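PDB 7JL4: E3 ubiquitin-protein ligase TRIM65 from Homo sapiens, which acts as an E3 ubiquitin ligase in innate immunity, autophagy and inflammation, and modulates the ubiquitination and stability of the gene-silencing protein TNRC6A. Local coordinates for residues R95-G99 with P100-N104. Sequence-based numbering, arbitrary orientation.
Sequences RSRLG and PHTDN. Unlike the reference sequence in segment 95-99: Ser-96 (reference Cys).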
# COMPACT_ATOMS: atom_id res chain seq x y z
N ARG A 95 9.46 12.56 -3.73
CA ARG A 95 9.57 11.67 -4.87
C ARG A 95 11.01 11.28 -5.19
O ARG A 95 11.23 10.26 -5.85
CB ARG A 95 8.95 12.34 -6.12
CG ARG A 95 7.51 12.81 -5.97
CD ARG A 95 6.53 11.72 -6.29
NE ARG A 95 5.21 12.25 -6.60
CZ ARG A 95 4.32 12.63 -5.69
NH1 ARG A 95 3.14 13.11 -6.09
NH2 ARG A 95 4.60 12.52 -4.39
N SER A 96 11.99 12.06 -4.74
CA SER A 96 13.38 11.84 -5.12
C SER A 96 14.04 10.80 -4.24
O SER A 96 13.68 10.61 -3.07
CB SER A 96 14.19 13.14 -5.04
OG SER A 96 13.92 13.83 -3.83
N ARG A 97 15.03 10.14 -4.81
CA ARG A 97 15.93 9.24 -4.11
C ARG A 97 17.22 10.00 -3.83
O ARG A 97 18.11 10.04 -4.68
CB ARG A 97 16.23 8.03 -4.96
CG ARG A 97 17.13 7.06 -4.25
CD ARG A 97 17.37 5.92 -5.16
NE ARG A 97 18.32 4.96 -4.61
CZ ARG A 97 18.67 3.86 -5.26
NH1 ARG A 97 18.18 3.64 -6.47
NH2 ARG A 97 19.53 3.01 -4.72
N LEU A 98 17.33 10.61 -2.66
CA LEU A 98 18.55 11.34 -2.33
C LEU A 98 19.68 10.43 -1.86
O LEU A 98 20.85 10.83 -1.91
CB LEU A 98 18.26 12.40 -1.27
CG LEU A 98 17.26 13.46 -1.71
CD1 LEU A 98 17.11 14.51 -0.62
CD2 LEU A 98 17.69 14.10 -3.01
N GLY A 99 19.36 9.20 -1.43
CA GLY A 99 20.39 8.34 -0.90
C GLY A 99 20.32 6.91 -1.40
O GLY A 99 19.81 6.62 -2.49
N PRO A 100 20.86 5.98 -0.61
CA PRO A 100 20.83 4.57 -1.01
C PRO A 100 19.46 3.92 -0.86
O PRO A 100 19.23 2.90 -1.52
CB PRO A 100 21.85 3.91 -0.08
CG PRO A 100 21.80 4.74 1.15
CD PRO A 100 21.54 6.16 0.69
N HIS A 101 18.58 4.46 -0.02
CA HIS A 101 17.29 3.82 0.22
C HIS A 101 16.36 4.05 -0.97
O HIS A 101 16.39 5.11 -1.60
CB HIS A 101 16.65 4.35 1.52
CG HIS A 101 17.58 4.34 2.70
ND1 HIS A 101 18.21 3.19 3.14
CD2 HIS A 101 17.99 5.33 3.52
CE1 HIS A 101 18.98 3.48 4.17
NE2 HIS A 101 18.87 4.77 4.43
N THR A 102 15.55 3.04 -1.29
CA THR A 102 14.62 3.09 -2.42
C THR A 102 13.17 3.15 -1.97
O THR A 102 12.27 3.24 -2.83
CB THR A 102 14.80 1.88 -3.33
OG1 THR A 102 14.45 0.69 -2.60
CG2 THR A 102 16.25 1.76 -3.82
N ASP A 103 12.91 3.08 -0.67
CA ASP A 103 11.56 3.08 -0.10
C ASP A 103 11.56 4.14 0.98
O ASP A 103 12.41 4.10 1.89
CB ASP A 103 11.27 1.68 0.50
CG ASP A 103 9.88 1.53 1.12
OD1 ASP A 103 9.02 2.45 1.06
OD2 ASP A 103 9.66 0.44 1.70
N ASN A 104 10.68 5.14 0.88
CA ASN A 104 10.59 6.12 1.95
C ASN A 104 9.24 6.10 2.67
O ASN A 104 8.95 7.02 3.44
CB ASN A 104 10.93 7.53 1.42
CG ASN A 104 9.81 8.12 0.56
OD1 ASN A 104 8.80 7.46 0.29
ND2 ASN A 104 9.98 9.38 0.16
O HOH W 1 16.78 7.52 -0.86
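Arg-97 reaches across the bend of a surface loop to Pro-100, His-101 and Thr-102, and its side chain meets all three. With CG anti to the backbone N (chi1 -179°) and the chain fully extended to NE, the guanidinium is delivered alongside the returning limb of the loop, residues 100-104. The aliphatic part runs past the backbone of His-101, whose O lies 3.4 Å from CG of Arg-97. At the far end Arg-97 NH2 donates to the carbonyl O of Pro-100 at 3.2 Å, a bent bond (137° at the hydrogen) that approaches from above the carbonyl plane rather than along a lone pair. Thr-102 lies beside the arginine and points the same way, its CG2 sitting over the centre of one guanidinium face, 3.5 Å from Arg-97 CZ. The OG1 branch of Thr-102 is instead engaged by Trp-179 NE1 on strand 175-180, which ties this side of the loop to the sheet.

At Gly-99 the carbonyl O takes a second bond from the same guanidinium, from Arg-97 NE at 3.1 Å and in the carbonyl plane, so the carbonyls of Gly-99 and Pro-100 probably limit the rotation of the group, though both lie tilted out of its plane. A water bridges the bend from inside, accepting from Gly-99 N and donating to His-101 O, 2.6 Å away. Gly-99 itself is poorly ordered.

The bend lies in an exposed part of the long loop between strands 84-89 and 111-116, neighbouring antiparallel strands in one sheet of the B30.2/SPRY beta-sandwich.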